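Local structure of uncharacterized protein MJ0690 (3K32) at residues 93-98 against 105-110. The protein is of unknown function but is predicted to be a subunit of a tRNA methyltransferase and probably binds ATP. Residues are numbered along the deposited sequence; the frame is centred on the assembly and turned at random.
Sequences TVLEIL and LADGTR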
loop_
_atom_site.group_PDB
_atom_site.type_symbol
_atom_site.label_atom_id
_atom_site.label_comp_id
_atom_site.label_asym_id
_atom_site.label_seq_id
_atom_site.Cartn_x
_atom_site.Cartn_y
_atom_site.Cartn_z
ATOM N N THR B 93 -11.319 11.159 13.224
ATOM C CA THR B 93 -11.404 11.545 14.609
ATOM C C THR B 93 -10.770 10.461 15.458
ATOM O O THR B 93 -10.021 10.733 16.405
ATOM C CB THR B 93 -12.867 11.761 15.011
ATOM O OG1 THR B 93 -13.439 12.772 14.169
ATOM C CG2 THR B 93 -12.972 12.178 16.466
ATOM N N VAL B 94 -11.056 9.220 15.106
ATOM C CA VAL B 94 -10.371 8.119 15.755
ATOM C C VAL B 94 -8.834 8.236 15.624
ATOM O O VAL B 94 -8.110 8.161 16.615
ATOM C CB VAL B 94 -10.900 6.773 15.254
ATOM C CG1 VAL B 94 -9.988 5.642 15.697
ATOM C CG2 VAL B 94 -12.347 6.570 15.748
ATOM N N LEU B 95 -8.328 8.463 14.420
ATOM C CA LEU B 95 -6.878 8.610 14.262
ATOM C C LEU B 95 -6.227 9.711 15.134
ATOM O O LEU B 95 -5.194 9.468 15.770
ATOM C CB LEU B 95 -6.493 8.730 12.782
ATOM C CG LEU B 95 -6.616 7.407 11.999
ATOM C CD1 LEU B 95 -6.442 7.598 10.493
ATOM C CD2 LEU B 95 -5.625 6.389 12.493
ATOM N N GLU B 96 -6.830 10.900 15.186
ATOM C CA GLU B 96 -6.302 11.997 16.019
ATOM C C GLU B 96 -6.186 11.590 17.475
ATOM O O GLU B 96 -5.178 11.867 18.128
ATOM C CB GLU B 96 -7.189 13.244 15.974
ATOM C CG GLU B 96 -7.258 13.937 14.652
ATOM C CD GLU B 96 -5.965 14.614 14.269
ATOM O OE1 GLU B 96 -5.357 15.286 15.126
ATOM O OE2 GLU B 96 -5.564 14.479 13.097
ATOM N N ILE B 97 -7.241 10.962 17.986
ATOM C CA ILE B 97 -7.273 10.510 19.370
ATOM C C ILE B 97 -6.233 9.425 19.620
ATOM O O ILE B 97 -5.465 9.500 20.570
ATOM C CB ILE B 97 -8.670 9.976 19.757
ATOM C CG1 ILE B 97 -9.722 11.093 19.663
ATOM C CG2 ILE B 97 -8.643 9.382 21.156
ATOM C CD1 ILE B 97 -11.142 10.629 19.967
ATOM N N LEU B 98 -6.216 8.415 18.765
ATOM C CA LEU B 98 -5.303 7.297 18.944
ATOM C C LEU B 98 -3.853 7.716 18.758
ATOM O O LEU B 98 -2.954 7.150 19.368
ATOM C CB LEU B 98 -5.672 6.149 18.000
ATOM C CG LEU B 98 -6.826 5.257 18.483
ATOM C CD1 LEU B 98 -6.487 4.669 19.814
ATOM C CD2 LEU B 98 -8.107 6.049 18.627
ATOM N N LEU B 105 0.673 3.682 14.143
ATOM C CA LEU B 105 -0.726 3.378 13.900
ATOM C C LEU B 105 -0.896 2.816 12.521
ATOM O O LEU B 105 -0.359 3.357 11.554
ATOM C CB LEU B 105 -1.567 4.645 14.004
ATOM C CG LEU B 105 -2.433 4.809 15.247
ATOM C CD1 LEU B 105 -1.866 3.974 16.376
ATOM C CD2 LEU B 105 -2.493 6.272 15.638
ATOM N N ALA B 106 -1.658 1.734 12.431
ATOM C CA ALA B 106 -1.974 1.127 11.150
ATOM C C ALA B 106 -3.480 0.920 11.033
ATOM O O ALA B 106 -4.169 0.794 12.055
ATOM C CB ALA B 106 -1.245 -0.199 10.996
ATOM N N ASP B 107 -3.985 0.877 9.795
ATOM C CA ASP B 107 -5.375 0.502 9.573
ATOM C C ASP B 107 -5.520 -0.272 8.271
ATOM O O ASP B 107 -4.525 -0.650 7.666
ATOM C CB ASP B 107 -6.281 1.729 9.587
ATOM C CG ASP B 107 -6.070 2.626 8.374
ATOM O OD1 ASP B 107 -5.578 2.127 7.338
ATOM O OD2 ASP B 107 -6.397 3.832 8.461
ATOM N N GLY B 108 -6.763 -0.484 7.839
ATOM C CA GLY B 108 -7.069 -1.380 6.731
ATOM C C GLY B 108 -7.563 -0.687 5.479
ATOM O O GLY B 108 -8.204 -1.303 4.615
ATOM N N THR B 109 -7.261 0.603 5.385
ATOM C CA THR B 109 -7.539 1.398 4.195
ATOM C C THR B 109 -6.838 0.849 2.949
ATOM O O THR B 109 -5.704 0.370 3.008
ATOM C CB THR B 109 -7.121 2.844 4.411
ATOM O OG1 THR B 109 -7.861 3.368 5.517
ATOM C CG2 THR B 109 -7.463 3.660 3.166
ATOM N N ARG B 110 -7.515 0.918 1.816
ATOM C CA ARG B 110 -7.017 0.229 0.642
ATOM C C ARG B 110 -7.223 1.057 -0.624
ATOM O O ARG B 110 -8.034 1.977 -0.643
ATOM C CB ARG B 110 -7.694 -1.134 0.536
ATOM C CG ARG B 110 -9.206 -1.040 0.439
ATOM C CD ARG B 110 -9.916 -2.325 0.872
ATOM N NE ARG B 110 -10.041 -2.363 2.320
ATOM C CZ ARG B 110 -11.175 -2.561 2.978
ATOM N NH1 ARG B 110 -12.297 -2.769 2.316
ATOM N NH2 ARG B 110 -11.176 -2.566 4.305
#
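The Asp107 carboxylate and the main-chain carbonyl of Leu98 are the flat groups that meet aliphatic side chains here. One face of the Leu98 carbonyl is covered by a methyl of Leu105, CD2 lying 3.7 Å from Leu98 C; at the carboxylate, Leu95 CD1 stops 4.3 Å from Asp107 OD2, while Thr109 N approaches OD1 from above the plane. The contact belongs to the Rossmann-like α/β fold of the HUP clan: the last turns of helix 84-98 pack on strand 104-106, the next strand of the parallel sheet in chain order, and on the turn after it. Leu105 CD2 is the hub. It also touches Leu98 CB at 4.0 Å and Leu95 CD2 at 4.4 Å. With CG anti to its carbonyl carbon (chi1 -81°), Leu98 carries its methyls away from the strand and meets Leu105 through CB. Leu12 of the central strand 8-12 adds to the packing around Leu95.

Beyond the strand, Asp107 is buried and its carboxylate is gripped at both oxygens. OD1 accepts from Thr109 N at 3.0 Å (164°), closing an Asx turn, and OD2 is hydrogen-bonded to Tyr134 OH and to His91 NE2, the latter on the same helix as Leu95. The turn leads to Arg110, which forms a salt bridge with Asp113 and a long, weak ion pair with Asp18 of the SGGKDS sequence, a signature of PP-loop ATP-binding proteins. Side-on, its guanidinium directs two nitrogens at one carbonyl oxygen: Arg110 NE lies 3.1 Å and NH2 3.2 Å from Gly108 O.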